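Side-chain contacts in deoxyhypusine synthase, putative (PDB 7L9R), which probably acts as a deoxyhypusine synthase, an NAD-dependent transferase of the kind that catalyses the first step of hypusine formation on the translation factor eIF5A: residues N59-N62 against K63-T66; L91-S95 against E96-S100; I35-E38 against E39-N42; D245-Q248 against D249-I253. All coordinates share one frame; numbering follows the deposited sequence. Where two conformers were deposited one is given.

How the contacts relate
From the N terminus the chain meets contact 3 first, at the start of helix 37-47, then contact 1 in the closing turns of helix 51-66, contact 2 where strand 87-93 passes into helix 95-99, and contact 4 at the start of helix 247-258. Each closes only a turn of a helix or its cap, so the four stand in series and none nests in or crosses another. Contact 1 packs a helix against the parallel sheet, and contact 2 leaves one of its strands, their centres 22 Å apart. Contacts 3 and 4, 45 Å between centres, lie on opposite sides of the chain's centre. Contacts 2 and 3 both meet the second subunit, contact 4 the third.

Contact 1. Residues N59-N62 against K63-T66; sequences NIIN and KMLT
Asn59 to Asn62 hand their carbonyls to the amides of Lys63 to Thr66 in the regular i to i+4 pattern of an alpha helix, Leu65 N reaching Ile61 O at 3.1 Å. The last of these carbonyls does double duty. Asn62 O accepts Thr66 N at 3.0 Å and also the hydroxyl Thr66 OG1 at 2.9 Å, the two donors arriving from opposite faces of its plane. Thr66 can do this because its OG1 sits between backbone N and carbonyl carbon (chi1 65°), which folds the hydroxyl back over the preceding turn. On the buried side, the extended chain of Met64 ends in a methyl, CE, that lies 4.1 Å from Ile60 CG2, the two side chains crossing at a slant. One residue on, Leu65 CD1 is 4.3 Å from Ile61 CG2. Lys63 instead lays its CG against Asn59 O and runs on, extended, to a salt bridge between its NZ and Glu322; Asn62 OD1 bonds to Thr345 OG1. The helix is thus two-sided. Ile60, Ile61, Met64 and Leu65 bear on the parallel sheet, where Ile60 and Met64 share Phe289 of strand 289-294, Met64 and Leu65 meet Ile89 of strand 87-93, and Ile60 also touches Val324 of strand 322-327.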
loop_
_atom_site.group_PDB
_atom_site.type_symbol
_atom_site.label_atom_id
_atom_site.label_comp_id
_atom_site.label_asym_id
_atom_site.label_seq_id
_atom_site.Cartn_x
_atom_site.Cartn_y
_atom_site.Cartn_z
ATOM N N ASN B 59 -22.689 -12.596 -7.775
ATOM C CA ASN B 59 -23.937 -13.014 -7.146
ATOM C C ASN B 59 -24.694 -11.825 -6.561
ATOM O O ASN B 59 -25.917 -11.725 -6.711
ATOM C CB ASN B 59 -23.661 -14.062 -6.067
ATOM C CG ASN B 59 -23.093 -15.352 -6.639
ATOM O OD1 ASN B 59 -23.306 -15.676 -7.812
ATOM N ND2 ASN B 59 -22.386 -16.110 -5.805
ATOM N N ILE B 60 -23.978 -10.899 -5.916
ATOM C CA ILE B 60 -24.636 -9.784 -5.241
ATOM C C ILE B 60 -25.256 -8.824 -6.253
ATOM O O ILE B 60 -26.362 -8.311 -6.038
ATOM C CB ILE B 60 -23.641 -9.071 -4.303
ATOM C CG1 ILE B 60 -23.322 -9.958 -3.097
ATOM C CG2 ILE B 60 -24.190 -7.725 -3.833
ATOM C CD1 ILE B 60 -22.147 -9.470 -2.271
ATOM N N ILE B 61 -24.566 -8.568 -7.368
ATOM C CA ILE B 61 -25.106 -7.651 -8.370
ATOM C C ILE B 61 -26.359 -8.237 -9.009
ATOM O O ILE B 61 -27.359 -7.533 -9.195
ATOM C CB ILE B 61 -24.031 -7.300 -9.419
ATOM C CG1 ILE B 61 -22.984 -6.369 -8.807
ATOM C CG2 ILE B 61 -24.656 -6.623 -10.634
ATOM C CD1 ILE B 61 -21.785 -6.110 -9.701
ATOM N N ASN B 62 -26.346 -9.537 -9.322
ATOM C CA ASN B 62 -27.551 -10.167 -9.859
ATOM C C ASN B 62 -28.705 -10.109 -8.870
ATOM O O ASN B 62 -29.869 -10.015 -9.280
ATOM C CB ASN B 62 -27.264 -11.616 -10.253
ATOM C CG ASN B 62 -26.508 -11.725 -11.555
ATOM O OD1 ASN B 62 -26.707 -10.928 -12.472
ATOM N ND2 ASN B 62 -25.617 -12.700 -11.637
ATOM N N LYS B 63 -28.411 -10.156 -7.568
ATOM C CA LYS B 63 -29.469 -9.987 -6.576
ATOM C C LYS B 63 -30.055 -8.578 -6.624
ATOM O O LYS B 63 -31.262 -8.400 -6.424
ATOM C CB LYS B 63 -28.939 -10.309 -5.180
ATOM C CG LYS B 63 -28.629 -11.782 -4.958
ATOM C CD LYS B 63 -28.255 -12.046 -3.509
ATOM C CE LYS B 63 -27.777 -13.474 -3.308
ATOM N NZ LYS B 63 -27.665 -13.814 -1.860
ATOM N N MET B 64 -29.222 -7.563 -6.884
ATOM C CA MET B 64 -29.752 -6.212 -7.061
ATOM C C MET B 64 -30.746 -6.173 -8.214
ATOM O O MET B 64 -31.833 -5.599 -8.096
ATOM C CB MET B 64 -28.627 -5.205 -7.323
ATOM C CG MET B 64 -27.540 -5.097 -6.274
ATOM S SD MET B 64 -26.312 -3.865 -6.799
ATOM C CE MET B 64 -25.008 -4.109 -5.597
ATOM N N LEU B 65 -30.377 -6.781 -9.343
ATOM C CA LEU B 65 -31.191 -6.688 -10.549
ATOM C C LEU B 65 -32.494 -7.470 -10.427
ATOM O O LEU B 65 -33.514 -7.049 -10.982
ATOM C CB LEU B 65 -30.387 -7.180 -11.753
ATOM C CG LEU B 65 -29.109 -6.390 -12.053
ATOM C CD1 LEU B 65 -28.229 -7.118 -13.051
ATOM C CD2 LEU B 65 -29.450 -5.000 -12.563
ATOM N N THR B 66 -32.489 -8.593 -9.705
ATOM C CA THR B 66 -33.647 -9.481 -9.637
ATOM C C THR B 66 -34.487 -9.302 -8.380
ATOM O O THR B 66 -35.500 -9.995 -8.235
ATOM C CB THR B 66 -33.205 -10.947 -9.725
ATOM O OG1 THR B 66 -32.410 -11.276 -8.578
ATOM C CG2 THR B 66 -32.393 -11.190 -10.981
#

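Contact 2. Residues L91-S95 against E96-S100; sequences LGFTS and EMMTS
Thr94 OG1 has two partners: a water lies 2.6 Å from it, and Met97 N gives it a weak bond of 3.4 Å. The same water donates to Glu96 OE1 at 2.6 Å and so joins the N-cap side chain to one in the first turn. With OG1 between its backbone N and carbonyl carbon (chi1 60°), Thr94 turns the hydroxyl toward the first turn, as an N-cap side chain commonly does. Its carbonyl helps too, accepting weak bonds from Met97 N and Met98 N, while Ser95 O takes Thr99 N at 3.3 Å. At the other end Ser100 OG donates to Met97 O at 2.8 Å, and it also bonds Leu102 N at the start of the next helix.

The apolar side is built on Phe93, whose CB meets Met97 CG at 3.8 Å. In one of the two conformers modelled for Met98, the side chain bends at chi2 and its SD comes to 5.3 Å from the centroid of the Phe93 ring, 56° off the normal, a tentative, oblique Met-aromatic contact. Leu91 CG lies at the edge of that ring, in its plane, and the ring of Phe106 stacks on it. Glu96 packs on Ile49 of the second subunit. The chain leaves strand 87-93, Thr94 caps, and helix 95-99 begins: this is the turn after the first strand of a six-stranded parallel sheet in order 3-2-1-4-5-6, the Rossmann-type topology, consistent with the NAD dependence of the family.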
loop_
_atom_site.group_PDB
_atom_site.type_symbol
_atom_site.label_atom_id
_atom_site.label_comp_id
_atom_site.label_asym_id
_atom_site.label_seq_id
_atom_site.Cartn_x
_atom_site.Cartn_y
_atom_site.Cartn_z
ATOM N N LEU B 91 -24.132 3.659 -9.065
ATOM C CA LEU B 91 -22.846 3.302 -9.649
ATOM C C LEU B 91 -21.860 4.432 -9.399
ATOM O O LEU B 91 -22.075 5.560 -9.855
ATOM C CB LEU B 91 -22.975 3.019 -11.145
ATOM C CG LEU B 91 -21.658 2.737 -11.867
ATOM C CD1 LEU B 91 -20.946 1.534 -11.260
ATOM C CD2 LEU B 91 -21.906 2.532 -13.352
ATOM N N GLY B 92 -20.785 4.129 -8.682
ATOM C CA GLY B 92 -19.722 5.085 -8.415
ATOM C C GLY B 92 -18.442 4.639 -9.097
ATOM O O GLY B 92 -18.107 3.452 -9.084
ATOM N N PHE B 93 -17.737 5.592 -9.703
ATOM C CA PHE B 93 -16.460 5.291 -10.329
ATOM C C PHE B 93 -15.610 6.550 -10.361
ATOM O O PHE B 93 -16.117 7.672 -10.272
ATOM C CB PHE B 93 -16.627 4.702 -11.741
ATOM C CG PHE B 93 -17.460 5.541 -12.676
ATOM C CD1 PHE B 93 -16.923 6.668 -13.292
ATOM C CD2 PHE B 93 -18.761 5.175 -12.983
ATOM C CE1 PHE B 93 -17.682 7.430 -14.168
ATOM C CE2 PHE B 93 -19.525 5.932 -13.859
ATOM C CZ PHE B 93 -18.985 7.061 -14.453
ATOM N N THR B 94 -14.302 6.348 -10.463
ATOM C CA THR B 94 -13.372 7.465 -10.463
ATOM C C THR B 94 -13.184 8.007 -11.873
ATOM O O THR B 94 -13.475 7.346 -12.878
ATOM C CB THR B 94 -12.012 7.066 -9.896
ATOM O OG1 THR B 94 -11.448 6.018 -10.695
ATOM C CG2 THR B 94 -12.153 6.582 -8.476
ATOM N N SER B 95 -12.675 9.236 -11.925
ATOM C CA SER B 95 -12.284 9.837 -13.190
ATOM C C SER B 95 -11.261 8.973 -13.922
ATOM O O SER B 95 -11.246 8.941 -15.158
ATOM C CB SER B 95 -11.738 11.245 -12.920
ATOM O OG SER B 95 -10.948 11.719 -13.991
ATOM N N GLU B 96 -10.416 8.246 -13.177
ATOM C CA GLU B 96 -9.427 7.369 -13.803
ATOM C C GLU B 96 -10.094 6.250 -14.596
ATOM O O GLU B 96 -9.600 5.862 -15.661
ATOM C CB GLU B 96 -8.480 6.795 -12.740
ATOM C CG GLU B 96 -7.359 5.904 -13.293
ATOM C CD GLU B 96 -6.909 4.805 -12.318
ATOM O OE1 GLU B 96 -7.746 4.328 -11.519
ATOM O OE2 GLU B 96 -5.723 4.398 -12.369
ATOM N N MET B 97 -11.203 5.699 -14.088
ATOM C CA MET B 97 -11.938 4.693 -14.854
ATOM C C MET B 97 -12.473 5.267 -16.161
ATOM O O MET B 97 -12.510 4.566 -17.181
ATOM C CB MET B 97 -13.100 4.116 -14.043
ATOM C CG MET B 97 -12.925 4.113 -12.554
ATOM S SD MET B 97 -12.422 2.532 -11.891
ATOM C CE MET B 97 -10.800 2.325 -12.604
ATOM N N MET B 98 -12.928 6.528 -16.141
ATOM C CA MET B 98 -13.439 7.149 -17.360
ATOM C C MET B 98 -12.361 7.252 -18.428
ATOM O O MET B 98 -12.664 7.223 -19.631
ATOM C CB MET B 98 -13.999 8.536 -17.049
ATOM C CG MET B 98 -15.474 8.560 -16.706
ATOM S SD MET B 98 -16.518 8.289 -18.150
ATOM C CE MET B 98 -17.996 9.160 -17.647
ATOM N N THR B 99 -11.098 7.379 -18.009
ATOM C CA THR B 99 -9.990 7.446 -18.956
ATOM C C THR B 99 -9.736 6.095 -19.615
ATOM O O THR B 99 -9.256 6.037 -20.754
ATOM C CB THR B 99 -8.737 7.953 -18.242
ATOM O OG1 THR B 99 -8.998 9.264 -17.709
ATOM C CG2 THR B 99 -7.559 8.027 -19.194
ATOM N N SER B 100 -10.051 5.004 -18.925
ATOM C CA SER B 100 -9.887 3.680 -19.493
ATOM C C SER B 100 -11.069 3.347 -20.398
ATOM O O SER B 100 -12.022 4.123 -20.539
ATOM C CB SER B 100 -9.770 2.644 -18.383
ATOM O OG SER B 100 -11.058 2.310 -17.896
HETATM O O HOH W 1 -9.288 5.054 -9.582
#

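Contact 3. Residues I35-E38 against E39-N42; sequences INYE and ELVN
Asn36 caps the helix that follows it: its side-chain oxygen OD1 accepts Glu39 N at 3.0 Å, nearly straight at the hydrogen, though the donor stands well above the amide plane. Its main-chain carbonyl goes to the next amide, Leu40 N to Asn36 O at 2.8 Å. The amide can bend back over the first turn because CG is anti to the backbone N (chi1 -178°). There it stacks on the carboxylate of Glu39, the planes only 7° apart and Asn36 ND2 3.6 Å from Glu39 CD. A water then staples the pair, accepting from Asn36 ND2 and donating to Glu39 OE1 at 2.8 Å.

A few residues on, in the same first turns, the theme returns with another geometry. Glu38 and Asn42 run side by side and point the same way, but their flat ends are 78° apart, and a second water bridges Glu38 OE2 and Asn42 ND2. In the backbone, Asn42 N bonds Glu38 O at 2.9 Å, and Asn42 OD1 bonds Lys340 NZ of its own chain.

Packing completes the turn. Leu40 CD1 lies 3.9 Å from Tyr37 CD1, the two side chains lying side by side and pointing the same way, and Ile35 CG2 rests on one face of the Tyr37 ring toward its rim. Helix 37-47 leans here on the second subunit, where Tyr37 packs on Lys340 of that subunit and Leu40 on its Pro335; within its own chain, Leu40 is met by Tyr29 and Phe31 of the loop that precedes the helix.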
loop_
_atom_site.group_PDB
_atom_site.type_symbol
_atom_site.label_atom_id
_atom_site.label_comp_id
_atom_site.label_asym_id
_atom_site.label_seq_id
_atom_site.Cartn_x
_atom_site.Cartn_y
_atom_site.Cartn_z
ATOM N N ILE B 35 -6.130 -22.682 -27.111
ATOM C CA ILE B 35 -6.484 -21.346 -26.642
ATOM C C ILE B 35 -7.990 -21.130 -26.765
ATOM O O ILE B 35 -8.548 -21.151 -27.873
ATOM C CB ILE B 35 -5.710 -20.265 -27.396
ATOM C CG1 ILE B 35 -4.211 -20.465 -27.148
ATOM C CG2 ILE B 35 -6.177 -18.896 -26.941
ATOM C CD1 ILE B 35 -3.348 -19.623 -28.012
ATOM N N ASN B 36 -8.654 -21.000 -25.619
ATOM C CA ASN B 36 -10.087 -20.743 -25.540
ATOM C C ASN B 36 -10.283 -19.570 -24.585
ATOM O O ASN B 36 -10.151 -19.737 -23.368
ATOM C CB ASN B 36 -10.840 -21.988 -25.069
ATOM C CG ASN B 36 -12.346 -21.787 -25.020
ATOM O OD1 ASN B 36 -12.839 -20.687 -24.768
ATOM N ND2 ASN B 36 -13.089 -22.863 -25.278
ATOM N N TYR B 37 -10.592 -18.390 -25.125
ATOM C CA TYR B 37 -10.631 -17.195 -24.285
ATOM C C TYR B 37 -11.823 -17.192 -23.333
ATOM O O TYR B 37 -11.739 -16.597 -22.251
ATOM C CB TYR B 37 -10.622 -15.927 -25.142
ATOM C CG TYR B 37 -9.252 -15.651 -25.704
ATOM C CD1 TYR B 37 -8.219 -15.237 -24.872
ATOM C CD2 TYR B 37 -8.985 -15.806 -27.054
ATOM C CE1 TYR B 37 -6.959 -14.994 -25.363
ATOM C CE2 TYR B 37 -7.722 -15.558 -27.561
ATOM C CZ TYR B 37 -6.713 -15.148 -26.707
ATOM O OH TYR B 37 -5.443 -14.898 -27.189
ATOM N N GLU B 38 -12.932 -17.839 -23.702
ATOM C CA GLU B 38 -14.030 -17.972 -22.747
ATOM C C GLU B 38 -13.636 -18.853 -21.568
ATOM O O GLU B 38 -13.917 -18.512 -20.412
ATOM C CB GLU B 38 -15.275 -18.534 -23.432
ATOM C CG GLU B 38 -16.447 -18.740 -22.478
ATOM C CD GLU B 38 -17.783 -18.942 -23.192
ATOM O OE1 GLU B 38 -17.823 -18.916 -24.439
ATOM O OE2 GLU B 38 -18.793 -19.173 -22.499
ATOM N N GLU B 39 -12.986 -19.989 -21.834
ATOM C CA GLU B 39 -12.528 -20.829 -20.736
ATOM C C GLU B 39 -11.423 -20.150 -19.939
ATOM O O GLU B 39 -11.356 -20.325 -18.721
ATOM C CB GLU B 39 -12.065 -22.194 -21.251
ATOM C CG GLU B 39 -13.222 -23.096 -21.606
ATOM C CD GLU B 39 -12.805 -24.479 -22.097
ATOM O OE1 GLU B 39 -11.585 -24.714 -22.288
ATOM O OE2 GLU B 39 -13.713 -25.326 -22.291
ATOM N N LEU B 40 -10.562 -19.370 -20.600
ATOM C CA LEU B 40 -9.544 -18.608 -19.879
ATOM C C LEU B 40 -10.180 -17.617 -18.909
ATOM O O LEU B 40 -9.717 -17.460 -17.774
ATOM C CB LEU B 40 -8.635 -17.873 -20.864
ATOM C CG LEU B 40 -7.310 -18.529 -21.247
ATOM C CD1 LEU B 40 -6.677 -17.778 -22.402
ATOM C CD2 LEU B 40 -6.350 -18.571 -20.066
ATOM N N VAL B 41 -11.233 -16.929 -19.349
ATOM C CA VAL B 41 -11.920 -15.978 -18.485
ATOM C C VAL B 41 -12.600 -16.702 -17.328
ATOM O O VAL B 41 -12.424 -16.336 -16.159
ATOM C CB VAL B 41 -12.916 -15.143 -19.307
ATOM C CG1 VAL B 41 -13.923 -14.456 -18.402
ATOM C CG2 VAL B 41 -12.169 -14.134 -20.146
ATOM N N ASN B 42 -13.357 -17.760 -17.630
ATOM C CA ASN B 42 -14.022 -18.512 -16.568
ATOM C C ASN B 42 -13.022 -19.149 -15.616
ATOM O O ASN B 42 -13.302 -19.272 -14.419
ATOM C CB ASN B 42 -14.940 -19.585 -17.155
ATOM C CG ASN B 42 -16.123 -18.993 -17.894
ATOM O OD1 ASN B 42 -16.507 -17.849 -17.641
ATOM N ND2 ASN B 42 -16.718 -19.774 -18.811
HETATM O O HOH W 2 -11.567 -25.442 -25.037
HETATM O O HOH W 3 -19.106 -18.617 -19.774
#

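Contact 4. Residues D245-Q248 against D249-I253; sequences DLVQ and DLRLI
The guanidinium of Arg251 crosses the Gln248 side chain at a slant, its NH2 4.0 Å from Gln248 CG and its plane 31° from the Gln248 amide. That amide is itself tied to a second flat group, the Asp245 carboxylate, whose OD2 takes Gln248 NE2 on its anti side, tilted out of the plane, at 3.0 Å. The backbone amide Gln248 N reaches the same oxygen, also at 3.0 Å, from the opposite face of the carboxylate plane. Asp245 OD1 accepts Val247 N at 3.0 Å from above that plane. Three donors of its own chain and, from the third subunit, Val244 N thus hold the carboxylate, which caps the turn that leads into the helix. A carboxylate there would be expected to sit well with the positive end of the helix dipole.

Beyond the cap the regular pattern takes over, with Leu250 N bonded to Leu246 O at 3.1 Å and Arg251 N to Val247 O at 2.9 Å. Arg251 keeps CG beside its backbone N (chi1 -56°), which lays CG 3.2 Å from Val247 O before the chain bends at chi3. Its NH1 makes a weak bond to Asn235 of the third subunit. Helix 247-258 thus lies between that subunit, where Val247 packs on Leu242, and its own chain: Asp249 bonds Ser190 of helix 189-200 and Thr188 just before it, and Leu252 and Ile253 meet Phe218 of strand 216-218.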
loop_
_atom_site.group_PDB
_atom_site.type_symbol
_atom_site.label_atom_id
_atom_site.label_comp_id
_atom_site.label_asym_id
_atom_site.label_seq_id
_atom_site.Cartn_x
_atom_site.Cartn_y
_atom_site.Cartn_z
ATOM N N ASP B 245 -24.183 25.370 -6.616
ATOM C CA ASP B 245 -24.659 24.976 -5.300
ATOM C C ASP B 245 -24.491 23.477 -5.100
ATOM O O ASP B 245 -24.757 22.679 -6.004
ATOM C CB ASP B 245 -26.127 25.344 -5.102
ATOM C CG ASP B 245 -26.704 24.743 -3.831
ATOM O OD1 ASP B 245 -26.059 24.870 -2.764
ATOM O OD2 ASP B 245 -27.784 24.120 -3.898
ATOM N N LEU B 246 -24.046 23.100 -3.904
ATOM C CA LEU B 246 -23.877 21.698 -3.559
ATOM C C LEU B 246 -24.987 21.162 -2.663
ATOM O O LEU B 246 -25.146 19.941 -2.569
ATOM C CB LEU B 246 -22.518 21.490 -2.870
ATOM C CG LEU B 246 -21.443 20.743 -3.664
ATOM C CD1 LEU B 246 -21.234 21.334 -5.063
ATOM C CD2 LEU B 246 -20.133 20.726 -2.871
ATOM N N VAL B 247 -25.754 22.033 -2.003
ATOM C CA VAL B 247 -26.715 21.548 -1.017
ATOM C C VAL B 247 -27.865 20.812 -1.696
ATOM O O VAL B 247 -28.322 19.772 -1.205
ATOM C CB VAL B 247 -27.221 22.703 -0.131
ATOM C CG1 VAL B 247 -28.253 22.194 0.878
ATOM C CG2 VAL B 247 -26.063 23.375 0.598
ATOM N N GLN B 248 -28.350 21.323 -2.834
ATOM C CA GLN B 248 -29.481 20.675 -3.493
ATOM C C GLN B 248 -29.125 19.266 -3.937
ATOM O O GLN B 248 -29.927 18.341 -3.772
ATOM C CB GLN B 248 -29.951 21.490 -4.693
ATOM C CG GLN B 248 -30.720 22.746 -4.363
ATOM C CD GLN B 248 -30.861 23.649 -5.573
ATOM O OE1 GLN B 248 -31.600 23.334 -6.521
ATOM N NE2 GLN B 248 -30.135 24.772 -5.561
ATOM N N ASP B 249 -27.913 19.075 -4.468
ATOM C CA ASP B 249 -27.487 17.733 -4.855
ATOM C C ASP B 249 -27.337 16.833 -3.632
ATOM O O ASP B 249 -27.703 15.652 -3.677
ATOM C CB ASP B 249 -26.179 17.802 -5.647
ATOM C CG ASP B 249 -26.401 17.868 -7.159
ATOM O OD1 ASP B 249 -27.569 17.893 -7.602
ATOM O OD2 ASP B 249 -25.398 17.906 -7.904
ATOM N N LEU B 250 -26.819 17.383 -2.527
ATOM C CA LEU B 250 -26.779 16.642 -1.270
ATOM C C LEU B 250 -28.167 16.156 -0.874
ATOM O O LEU B 250 -28.331 15.014 -0.429
ATOM C CB LEU B 250 -26.198 17.519 -0.161
ATOM C CG LEU B 250 -26.058 16.858 1.212
ATOM C CD1 LEU B 250 -25.018 15.744 1.201
ATOM C CD2 LEU B 250 -25.760 17.890 2.282
ATOM N N ARG B 251 -29.182 17.008 -1.035
ATOM C CA ARG B 251 -30.543 16.619 -0.677
ATOM C C ARG B 251 -31.126 15.605 -1.654
ATOM O O ARG B 251 -31.886 14.723 -1.238
ATOM C CB ARG B 251 -31.433 17.860 -0.587
ATOM C CG ARG B 251 -30.894 18.906 0.395
ATOM C CD ARG B 251 -31.928 19.961 0.783
ATOM N NE ARG B 251 -32.292 20.830 -0.328
ATOM C CZ ARG B 251 -33.477 20.841 -0.924
ATOM N NH1 ARG B 251 -34.466 20.059 -0.518
ATOM N NH2 ARG B 251 -33.677 21.663 -1.949
ATOM N N LEU B 252 -30.789 15.699 -2.947
ATOM C CA LEU B 252 -31.309 14.731 -3.911
ATOM C C LEU B 252 -30.828 13.323 -3.598
ATOM O O LEU B 252 -31.633 12.393 -3.474
ATOM C CB LEU B 252 -30.897 15.094 -5.335
ATOM C CG LEU B 252 -31.655 16.149 -6.126
ATOM C CD1 LEU B 252 -31.046 16.229 -7.516
ATOM C CD2 LEU B 252 -33.140 15.798 -6.197
ATOM N N ILE B 253 -29.515 13.148 -3.457
ATOM C CA ILE B 253 -28.989 11.799 -3.309
ATOM C C ILE B 253 -29.413 11.202 -1.972
ATOM O O ILE B 253 -29.759 10.017 -1.891
ATOM C CB ILE B 253 -27.459 11.794 -3.501
ATOM C CG1 ILE B 253 -26.952 10.365 -3.706
ATOM C CG2 ILE B 253 -26.732 12.491 -2.344
ATOM C CD1 ILE B 253 -25.457 10.279 -3.942
#